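Local coordinates for Ras-related protein Rab-7L1 (Homo sapiens, PDB 6HH2) that acts as a Rab-family GTPase switch that binds GDP and GTP, regulates vesicle trafficking at the trans-Golgi network, and recruits and stimulates the kinase LRRK2, at residues V15-A19 against N101-W105; A20-L26 against I89-V93; V121-L125 against F151-T155. The protein carries 4 engineered substitutions. All coordinates share one frame; numbering follows the deposited sequence.

Contacts 1 and 2 hold the phosphate-binding loop of a P-loop GTPase on a mostly parallel, mixed sheet, and contact 3 continues that sheet to one side. Contacts 1 and 2 lie about 9 Å apart, centre to centre, and both reach GDP; contact 1 braces the start of the phosphate-binding loop against a helix, and contact 2 packs the rest of that loop on the adjacent strand. Their strands meet where V16 O lies 2.9 Å from M90 N. The centre of contact 3 is about 14 Å from that of contact 2, and I89 N approaches L124 O at 2.9 Å. S102 of contact 1 also packs on L125 and F151 of contact 3.

Contact 1. Residues V15-A19 against N101-W105; sequences VVGDA and NSQRW. With GDP (guanosine-5'-diphosphate), chain B.
N101, near the start of the helical segment, reaches across to D18 with its amide. Its ND2 donates to D18 OD2 at 2.8 Å in a nearly straight bond, with the N-H...O angle at 169°. The acceptor lies close to the amide plane, and the N-H arrives on the syn side of the carboxylate; the two flat groups themselves are strongly turned, with their planes 67° apart. N101 CB also comes within 3.4 Å of D18 OD1, so the carboxylate rests on the root of the asparagine as well as on its amide. S102 follows, and its CA lies in the plane of the W105 ring, at the edge. One helical turn after N101 comes W105, whose N donates to N101 O, placing both residues on the side of the helix that faces the strand end. The indole is set by its first torsion (chi1 -73°), which carries CG beside the backbone N and opposite the carbonyl carbon. One face of the indole then lies against the strand. V16 CB stands over the six-membered ring of W105, 4.2 Å from its centroid, and G17 CA over the five-membered ring, 3.8 Å from its centroid, both as CH-pi contacts. G17 has no side chain, and its CA and backbone N come directly up to the ring. W105 NE1 meanwhile donates to D18 OD1 at 3.0 Å on the anti side, somewhat out of the carboxylate plane. D18 thus spends one oxygen on each of two neutral donors, an arrangement that probably favours its ionised form and that satisfies the N-H of a buried indole. With the carboxylate gripped by helix 96-112 while the D18 carbonyl accepts from K23 NZ, the chemistry is consistent with a second-shell role, the side chain probably helping to hold the backbone that enters the phosphate-binding loop.

Contact 2. Residues A20-L26 against I89-V93; sequences AVGKTSL and IMFDV. With MG (magnesium ion), chain C; GDP (guanosine-5'-diphosphate), chain B.
V21 stands with CG1 opposite its own carbonyl carbon and CG2 between the backbone N and that carbon (chi1 -59°), a rotation that spreads both methyls over strand 89-92. CG2 of V21 lies 3.7 Å from M90 CB, while its CG1 lies 3.7 Å from D92 N. M90 leaves the strand toward the loop with its chain bent only at the last torsion, chi3 41°. In this conformer, one of two modelled, CE packs against C and O of G22 and SD lies alongside CA and CG of K23. The lysine NZ meets GDP O1B at 2.8 Å; the same ammonium forms a salt bridge with E71 and a hydrogen bond with D18 O. This is the classic P-loop: M90 is packed against the side of the loop turned to strand 89-92, V21 meets the same strand from within the loop, and successive backbone amides turn to the phosphates. K23 N meets O1B at 2.9 Å, and T24 N meets O3B. T24 OG1 binds the magnesium ion at 2.1 Å, beside O3B and four waters, and S25 grips O1A through both its N and its OG. At the other end of the loop a water links A20 O to D92 OD2, at 2.6 Å from the latter, while D92 OD1 is held by T94. The first turn of helix 23-30 packs against M90 of strand 86-92, which is flanked in the sheet by strands 8-17 and 123-128: M90 also touches V15 and N128, whereas F91 points away, toward helix 96-112.

Contact 3. Residues V121-L125 against F151-T155; sequences VPALL and FTGWT. Engineered in segment 121-125: A123 (natural residue Cys).
F151 presents one ring face to L125, whose CB sits 4.0 Å from the ring centroid and not far off its normal, a CH-pi contact. At the ring's edge, in its plane, lies A123 O, and A123 CB (the residue is an engineered replacement of cysteine) touches F151 CD2 at 3.9 Å. With CG anti to its backbone N (chi1 179°), L125 extends along the ring and brings CD1 against CE2 and CZ. K106 makes a cation-pi interaction with this ring, and F151 also meets I89. The other large ring behaves differently: W154 packs on L125 through its CB, at 3.8 Å from L125 CB, while the indole leads away to helix 139-148, where NE1 bonds to D143. Helix 139-148 is the connection between the two strands, 123-128 and 153-156, which makes this the beta-alpha-beta crossover that adds the edge strand 153-156 to the sheet of the small-GTPase G domain. The pairing is parallel, with the short strand axes 4.7 Å apart and their directions diverging by 30°. L124 is paired with G153, and L125 with W154. L125 N donates to G153 O, and T155 N to L125 O. W154 CA adds a CA-H...O contact to that same carbonyl oxygen, L125 O, at 3.1 Å. Just ahead of the strand, T152 extends the pairing by different means: its OG1, standing opposite its own carbonyl carbon, accepts from A123 N at 3.0 Å, and the backbone N of T152 donates back to A123 O at 2.8 Å. The hydroxyl oxygen also rests against CA and CB of P122.

Contact 1. Residues V15-A19 against N101-W105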
loop_
_atom_site.group_PDB
_atom_site.type_symbol
_atom_site.label_atom_id
_atom_site.label_comp_id
_atom_site.label_asym_id
_atom_site.label_seq_id
_atom_site.Cartn_x
_atom_site.Cartn_y
_atom_site.Cartn_z
ATOM N N VAL A 15 0.602 2.315 -3.465
ATOM C CA VAL A 15 -0.314 1.192 -3.510
ATOM C C VAL A 15 -0.142 0.515 -4.853
ATOM O O VAL A 15 -0.489 1.062 -5.918
ATOM C CB VAL A 15 -1.762 1.627 -3.322
ATOM C CG1 VAL A 15 -2.676 0.407 -3.345
ATOM C CG2 VAL A 15 -1.876 2.431 -1.991
ATOM N N VAL A 16 0.528 -0.625 -4.862
ATOM C CA VAL A 16 0.957 -1.319 -6.068
ATOM C C VAL A 16 0.434 -2.741 -6.040
ATOM O O VAL A 16 0.024 -3.262 -5.010
ATOM C CB VAL A 16 2.474 -1.305 -6.329
ATOM C CG1 VAL A 16 3.007 0.123 -6.469
ATOM C CG2 VAL A 16 3.250 -2.082 -5.234
ATOM N N GLY A 17 0.514 -3.391 -7.182
ATOM C CA GLY A 17 -0.036 -4.713 -7.356
ATOM C C GLY A 17 -0.652 -4.833 -8.733
ATOM O O GLY A 17 -0.843 -3.841 -9.442
ATOM N N ASP A 18 -0.953 -6.061 -9.112
ATOM C CA ASP A 18 -1.467 -6.285 -10.468
ATOM C C ASP A 18 -2.855 -5.658 -10.655
ATOM O O ASP A 18 -3.557 -5.281 -9.705
ATOM C CB ASP A 18 -1.562 -7.771 -10.739
ATOM C CG ASP A 18 -0.218 -8.437 -10.954
ATOM O OD1 ASP A 18 0.836 -7.774 -10.895
ATOM O OD2 ASP A 18 -0.258 -9.657 -11.206
ATOM N N ALA A 19 -3.272 -5.528 -11.912
ATOM C CA ALA A 19 -4.656 -5.154 -12.170
ATOM C C ALA A 19 -5.624 -6.085 -11.448
ATOM O O ALA A 19 -5.396 -7.298 -11.340
ATOM C CB ALA A 19 -4.935 -5.176 -13.689
ATOM N N ASN A 101 3.378 -12.344 -8.865
ATOM C CA ASN A 101 3.879 -11.049 -9.324
ATOM C C ASN A 101 4.202 -10.099 -8.174
ATOM O O ASN A 101 4.957 -9.136 -8.376
ATOM C CB ASN A 101 2.881 -10.387 -10.282
ATOM C CG ASN A 101 3.097 -10.767 -11.717
ATOM O OD1 ASN A 101 4.203 -11.122 -12.122
ATOM N ND2 ASN A 101 2.020 -10.716 -12.489
ATOM N N SER A 102 3.684 -10.354 -6.944
ATOM C CA SER A 102 4.055 -9.485 -5.823
ATOM C C SER A 102 5.539 -9.565 -5.536
ATOM O O SER A 102 6.119 -8.608 -4.994
ATOM C CB SER A 102 3.273 -9.915 -4.568
ATOM O OG SER A 102 1.914 -9.743 -4.814
ATOM N N GLN A 103 6.185 -10.680 -5.915
ATOM C CA GLN A 103 7.634 -10.777 -5.776
ATOM C C GLN A 103 8.322 -9.812 -6.733
ATOM O O GLN A 103 9.322 -9.160 -6.371
ATOM C CB GLN A 103 8.104 -12.197 -6.054
ATOM C CG GLN A 103 9.633 -12.314 -5.949
ATOM C CD GLN A 103 10.143 -13.697 -6.269
ATOM O OE1 GLN A 103 9.859 -14.244 -7.327
ATOM N NE2 GLN A 103 10.878 -14.285 -5.332
ATOM N N ARG A 104 7.802 -9.708 -7.944
ATOM C CA ARG A 104 8.393 -8.758 -8.897
ATOM C C ARG A 104 8.160 -7.319 -8.430
ATOM O O ARG A 104 9.070 -6.470 -8.551
ATOM C CB ARG A 104 7.814 -8.971 -10.297
ATOM C CG ARG A 104 8.179 -10.297 -10.925
ATOM C CD ARG A 104 7.601 -10.358 -12.375
ATOM N NE ARG A 104 7.921 -11.638 -12.982
ATOM C CZ ARG A 104 8.753 -11.767 -14.007
ATOM N NH1 ARG A 104 9.305 -10.676 -14.537
ATOM N NH2 ARG A 104 9.011 -12.969 -14.516
ATOM N N TRP A 105 6.955 -7.014 -7.913
ATOM C CA TRP A 105 6.741 -5.683 -7.379
ATOM C C TRP A 105 7.738 -5.376 -6.263
ATOM O O TRP A 105 8.284 -4.275 -6.180
ATOM C CB TRP A 105 5.314 -5.558 -6.859
ATOM C CG TRP A 105 4.245 -5.471 -7.949
ATOM C CD1 TRP A 105 3.287 -6.391 -8.235
ATOM C CD2 TRP A 105 4.028 -4.357 -8.822
ATOM N NE1 TRP A 105 2.453 -5.909 -9.260
ATOM C CE2 TRP A 105 2.888 -4.657 -9.604
ATOM C CE3 TRP A 105 4.652 -3.122 -8.955
ATOM C CZ2 TRP A 105 2.401 -3.796 -10.589
ATOM C CZ3 TRP A 105 4.178 -2.230 -9.974
ATOM C CH2 TRP A 105 3.016 -2.578 -10.722
HETATM P PB GDP B . -7.473 -2.484 -9.199
HETATM O O1B GDP B . -6.359 -3.120 -8.455
HETATM O O2B GDP B . -7.545 -2.871 -10.638
HETATM O O3B GDP B . -7.563 -0.986 -8.988
HETATM O O3A GDP B . -8.813 -3.170 -8.544
HETATM P PA GDP B . -10.225 -2.501 -8.240
HETATM O O1A GDP B . -10.200 -1.687 -6.972
HETATM O O2A GDP B . -10.709 -1.805 -9.505
HETATM O "O5'" GDP B . -11.136 -3.778 -7.962
HETATM C "C5'" GDP B . -11.362 -4.760 -8.963
HETATM C "C4'" GDP B . -12.651 -5.514 -8.646
HETATM O "O4'" GDP B . -12.436 -6.279 -7.413
HETATM C "C3'" GDP B . -13.773 -4.546 -8.333
HETATM O "O3'" GDP B . -14.965 -5.163 -8.848
HETATM C "C2'" GDP B . -13.814 -4.505 -6.818
HETATM O "O2'" GDP B . -15.134 -4.240 -6.364
HETATM C "C1'" GDP B . -13.423 -5.920 -6.492
HETATM N N9 GDP B . -12.820 -6.032 -5.159
HETATM C C8 GDP B . -11.879 -5.199 -4.628
HETATM N N7 GDP B . -11.523 -5.628 -3.374
HETATM C C5 GDP B . -12.249 -6.747 -3.136
HETATM C C6 GDP B . -12.380 -7.684 -2.023
HETATM O O6 GDP B . -11.737 -7.525 -0.968
HETATM N N1 GDP B . -13.227 -8.705 -2.202
HETATM C C2 GDP B . -13.988 -8.925 -3.285
HETATM N N2 GDP B . -14.868 -10.000 -3.347
HETATM N N3 GDP B . -13.937 -8.065 -4.331
HETATM C C4 GDP B . -13.094 -7.012 -4.274
#

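Contact 2. Residues A20-L26 against I89-V93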
loop_
_atom_site.group_PDB
_atom_site.type_symbol
_atom_site.label_atom_id
_atom_site.label_comp_id
_atom_site.label_asym_id
_atom_site.label_seq_id
_atom_site.Cartn_x
_atom_site.Cartn_y
_atom_site.Cartn_z
ATOM N N ALA A 20 -6.724 -5.492 -10.979
ATOM C CA ALA A 20 -7.909 -6.190 -10.471
ATOM C C ALA A 20 -7.697 -6.817 -9.104
ATOM O O ALA A 20 -8.460 -7.705 -8.731
ATOM C CB ALA A 20 -8.505 -7.226 -11.450
ATOM N N VAL A 21 -6.696 -6.366 -8.360
ATOM C CA VAL A 21 -6.506 -6.888 -7.012
ATOM C C VAL A 21 -7.219 -6.092 -5.943
ATOM O O VAL A 21 -7.272 -6.568 -4.787
ATOM C CB VAL A 21 -5.025 -7.048 -6.646
ATOM C CG1 VAL A 21 -4.335 -8.024 -7.678
ATOM C CG2 VAL A 21 -4.298 -5.720 -6.515
ATOM N N GLY A 22 -7.716 -4.902 -6.240
ATOM C CA GLY A 22 -8.397 -4.055 -5.274
ATOM C C GLY A 22 -7.717 -2.734 -4.907
ATOM O O GLY A 22 -8.060 -2.151 -3.863
ATOM N N LYS A 23 -6.735 -2.265 -5.686
ATOM C CA LYS A 23 -5.971 -1.087 -5.272
ATOM C C LYS A 23 -6.837 0.167 -5.280
ATOM O O LYS A 23 -6.803 0.929 -4.317
ATOM C CB LYS A 23 -4.785 -0.884 -6.215
ATOM C CG LYS A 23 -3.833 -2.075 -6.182
ATOM C CD LYS A 23 -2.572 -1.809 -7.077
ATOM C CE LYS A 23 -2.902 -1.453 -8.544
ATOM N NZ LYS A 23 -3.687 -2.552 -9.193
ATOM N N THR A 24 -7.517 0.477 -6.401
ATOM C CA THR A 24 -8.336 1.677 -6.435
ATOM C C THR A 24 -9.424 1.605 -5.381
ATOM O O THR A 24 -9.729 2.620 -4.742
ATOM C CB THR A 24 -8.871 1.876 -7.853
ATOM O OG1 THR A 24 -7.745 1.914 -8.751
ATOM C CG2 THR A 24 -9.667 3.206 -7.970
ATOM N N SER A 25 -9.983 0.417 -5.167
ATOM C CA SER A 25 -11.006 0.268 -4.138
ATOM C C SER A 25 -10.423 0.562 -2.746
ATOM O O SER A 25 -11.081 1.213 -1.931
ATOM C CB SER A 25 -11.577 -1.154 -4.172
ATOM O OG SER A 25 -12.244 -1.373 -5.401
ATOM N N LEU A 26 -9.222 0.045 -2.539
ATOM C CA LEU A 26 -8.596 0.441 -1.181
ATOM C C LEU A 26 -8.389 2.028 -0.963
ATOM O O LEU A 26 -8.751 2.672 0.042
ATOM C CB LEU A 26 -7.253 -0.280 -1.015
ATOM C CG LEU A 26 -6.627 -0.056 0.352
ATOM C CD1 LEU A 26 -5.959 -1.408 0.832
ATOM C CD2 LEU A 26 -5.663 1.007 0.322
ATOM N N ILE A 89 1.728 -3.588 -1.089
ATOM C CA ILE A 89 1.747 -4.475 -2.253
ATOM C C ILE A 89 0.575 -5.430 -2.139
ATOM O O ILE A 89 0.515 -6.226 -1.175
ATOM C CB ILE A 89 3.080 -5.211 -2.390
ATOM C CG1 ILE A 89 4.217 -4.166 -2.450
ATOM C CG2 ILE A 89 3.037 -6.128 -3.643
ATOM C CD1 ILE A 89 5.609 -4.727 -2.763
ATOM N N MET A 90 -0.398 -5.306 -3.025
ATOM C CA MET A 90 -1.651 -6.045 -2.944
ATOM C C MET A 90 -1.689 -7.166 -3.943
ATOM O O MET A 90 -1.193 -7.009 -5.059
ATOM C CB MET A 90 -2.863 -5.137 -3.192
ATOM C CG MET A 90 -2.952 -3.984 -2.222
ATOM S SD MET A 90 -4.454 -2.982 -2.436
ATOM C CE MET A 90 -5.740 -4.236 -2.741
ATOM N N PHE A 91 -2.239 -8.292 -3.522
ATOM C CA PHE A 91 -2.580 -9.374 -4.417
ATOM C C PHE A 91 -3.996 -9.865 -4.132
ATOM O O PHE A 91 -4.609 -9.538 -3.114
ATOM C CB PHE A 91 -1.500 -10.475 -4.468
ATOM C CG PHE A 91 -1.477 -11.374 -3.277
ATOM C CD1 PHE A 91 -0.787 -10.994 -2.102
ATOM C CD2 PHE A 91 -2.169 -12.601 -3.310
ATOM C CE1 PHE A 91 -0.796 -11.836 -0.989
ATOM C CE2 PHE A 91 -2.160 -13.458 -2.205
ATOM C CZ PHE A 91 -1.451 -13.090 -1.054
ATOM N N ASP A 92 -4.531 -10.640 -5.067
ATOM C CA ASP A 92 -5.832 -11.292 -4.931
ATOM C C ASP A 92 -5.604 -12.747 -4.522
ATOM O O ASP A 92 -4.981 -13.514 -5.270
ATOM C CB ASP A 92 -6.501 -11.171 -6.312
ATOM C CG ASP A 92 -7.848 -11.906 -6.438
ATOM O OD1 ASP A 92 -8.261 -12.665 -5.541
ATOM O OD2 ASP A 92 -8.458 -11.745 -7.532
ATOM N N VAL A 93 -6.074 -13.118 -3.305
ATOM C CA VAL A 93 -5.871 -14.497 -2.829
ATOM C C VAL A 93 -6.375 -15.594 -3.759
ATOM O O VAL A 93 -5.924 -16.741 -3.680
ATOM C CB VAL A 93 -6.451 -14.741 -1.416
ATOM C CG1 VAL A 93 -5.694 -13.969 -0.383
ATOM C CG2 VAL A 93 -7.975 -14.463 -1.374
HETATM MG MG MG C . -7.489 0.557 -10.309
HETATM P PB GDP B . -7.473 -2.484 -9.199
HETATM O O1B GDP B . -6.359 -3.120 -8.455
HETATM O O2B GDP B . -7.545 -2.871 -10.638
HETATM O O3B GDP B . -7.563 -0.986 -8.988
HETATM O O3A GDP B . -8.813 -3.170 -8.544
HETATM P PA GDP B . -10.225 -2.501 -8.240
HETATM O O1A GDP B . -10.200 -1.687 -6.972
HETATM O O2A GDP B . -10.709 -1.805 -9.505
HETATM O "O5'" GDP B . -11.136 -3.778 -7.962
HETATM C "C5'" GDP B . -11.362 -4.760 -8.963
HETATM C "C4'" GDP B . -12.651 -5.514 -8.646
HETATM O "O4'" GDP B . -12.436 -6.279 -7.413
HETATM C "C3'" GDP B . -13.773 -4.546 -8.333
HETATM O "O3'" GDP B . -14.965 -5.163 -8.848
HETATM C "C2'" GDP B . -13.814 -4.505 -6.818
HETATM O "O2'" GDP B . -15.134 -4.240 -6.364
HETATM C "C1'" GDP B . -13.423 -5.920 -6.492
HETATM N N9 GDP B . -12.820 -6.032 -5.159
HETATM C C8 GDP B . -11.879 -5.199 -4.628
HETATM N N7 GDP B . -11.523 -5.628 -3.374
HETATM C C5 GDP B . -12.249 -6.747 -3.136
HETATM C C6 GDP B . -12.380 -7.684 -2.023
HETATM O O6 GDP B . -11.737 -7.525 -0.968
HETATM N N1 GDP B . -13.227 -8.705 -2.202
HETATM C C2 GDP B . -13.988 -8.925 -3.285
HETATM N N2 GDP B . -14.868 -10.000 -3.347
HETATM N N3 GDP B . -13.937 -8.065 -4.331
HETATM C C4 GDP B . -13.094 -7.012 -4.274
HETATM O O HOH W 1 -7.507 -10.491 -9.661
HETATM O O HOH W 2 -9.482 0.358 -10.601
HETATM O O HOH W 3 -5.423 0.738 -10.053
HETATM O O HOH W 4 -7.098 -0.683 -11.995
HETATM O O HOH W 5 -7.516 2.179 -11.654
#

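Contact 3. Residues V121-L125 against F151-T155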
loop_
_atom_site.group_PDB
_atom_site.type_symbol
_atom_site.label_atom_id
_atom_site.label_comp_id
_atom_site.label_asym_id
_atom_site.label_seq_id
_atom_site.Cartn_x
_atom_site.Cartn_y
_atom_site.Cartn_z
ATOM N N VAL A 121 12.581 0.587 2.244
ATOM C CA VAL A 121 11.273 1.143 2.555
ATOM C C VAL A 121 10.396 0.036 3.159
ATOM O O VAL A 121 10.405 -1.085 2.645
ATOM C CB VAL A 121 10.737 1.692 1.212
ATOM C CG1 VAL A 121 9.305 1.756 1.015
ATOM C CG2 VAL A 121 11.489 3.064 0.886
ATOM N N PRO A 122 9.613 0.274 4.217
ATOM C CA PRO A 122 8.659 -0.767 4.657
ATOM C C PRO A 122 7.683 -1.170 3.556
ATOM O O PRO A 122 7.189 -0.341 2.785
ATOM C CB PRO A 122 7.877 -0.086 5.798
ATOM C CG PRO A 122 8.635 1.068 6.170
ATOM C CD PRO A 122 9.494 1.497 5.022
ATOM N N ALA A 123 7.363 -2.466 3.511
ATOM C CA ALA A 123 6.502 -3.045 2.493
ATOM C C ALA A 123 5.521 -3.990 3.167
ATOM O O ALA A 123 5.943 -4.943 3.860
ATOM C CB ALA A 123 7.319 -3.800 1.452
ATOM N N LEU A 124 4.224 -3.666 3.061
ATOM C CA LEU A 124 3.135 -4.417 3.684
ATOM C C LEU A 124 2.422 -5.189 2.584
ATOM O O LEU A 124 1.963 -4.590 1.602
ATOM C CB LEU A 124 2.177 -3.435 4.353
ATOM C CG LEU A 124 0.908 -4.081 4.853
ATOM C CD1 LEU A 124 1.193 -5.202 5.933
ATOM C CD2 LEU A 124 0.018 -2.984 5.441
ATOM N N LEU A 125 2.427 -6.507 2.669
ATOM C CA LEU A 125 1.774 -7.371 1.696
ATOM C C LEU A 125 0.322 -7.619 2.123
ATOM O O LEU A 125 0.095 -8.111 3.232
ATOM C CB LEU A 125 2.567 -8.664 1.599
ATOM C CG LEU A 125 2.014 -9.725 0.624
ATOM C CD1 LEU A 125 2.179 -9.262 -0.839
ATOM C CD2 LEU A 125 2.767 -11.088 0.817
ATOM N N PHE A 151 9.474 -8.758 3.062
ATOM C CA PHE A 151 8.399 -7.848 3.424
ATOM C C PHE A 151 8.443 -7.535 4.908
ATOM O O PHE A 151 8.913 -8.347 5.726
ATOM C CB PHE A 151 7.043 -8.470 3.120
ATOM C CG PHE A 151 6.701 -8.458 1.652
ATOM C CD1 PHE A 151 7.097 -9.499 0.824
ATOM C CD2 PHE A 151 5.943 -7.410 1.164
ATOM C CE1 PHE A 151 6.774 -9.468 -0.568
ATOM C CE2 PHE A 151 5.635 -7.364 -0.245
ATOM C CZ PHE A 151 6.026 -8.408 -1.049
ATOM N N THR A 152 7.949 -6.337 5.267
ATOM C CA THR A 152 7.842 -6.005 6.683
ATOM C C THR A 152 6.819 -6.899 7.331
ATOM O O THR A 152 7.016 -7.339 8.469
ATOM C CB THR A 152 7.438 -4.533 6.847
ATOM O OG1 THR A 152 8.381 -3.746 6.064
ATOM C CG2 THR A 152 7.542 -4.098 8.317
ATOM N N GLY A 153 5.742 -7.211 6.644
ATOM C CA GLY A 153 4.772 -8.176 7.142
ATOM C C GLY A 153 3.674 -8.335 6.128
ATOM O O GLY A 153 3.704 -7.716 5.046
ATOM N N TRP A 154 2.660 -9.109 6.508
ATOM C CA TRP A 154 1.532 -9.401 5.638
ATOM C C TRP A 154 0.283 -9.614 6.481
ATOM O O TRP A 154 0.376 -10.007 7.661
ATOM C CB TRP A 154 1.799 -10.637 4.744
ATOM C CG TRP A 154 1.713 -11.952 5.529
ATOM C CD1 TRP A 154 2.700 -12.545 6.242
ATOM C CD2 TRP A 154 0.559 -12.797 5.639
ATOM N NE1 TRP A 154 2.235 -13.763 6.794
ATOM C CE2 TRP A 154 0.920 -13.920 6.401
ATOM C CE3 TRP A 154 -0.739 -12.725 5.100
ATOM C CZ2 TRP A 154 -0.013 -14.962 6.694
ATOM C CZ3 TRP A 154 -1.635 -13.751 5.354
ATOM C CH2 TRP A 154 -1.276 -14.840 6.150
ATOM N N THR A 155 -0.878 -9.344 5.855
ATOM C CA THR A 155 -2.142 -9.728 6.451
ATOM C C THR A 155 -3.184 -9.920 5.376
ATOM O O THR A 155 -3.060 -9.430 4.258
ATOM C CB THR A 155 -2.609 -8.674 7.476
ATOM O OG1 THR A 155 -3.796 -9.123 8.168
ATOM C CG2 THR A 155 -2.903 -7.338 6.850
#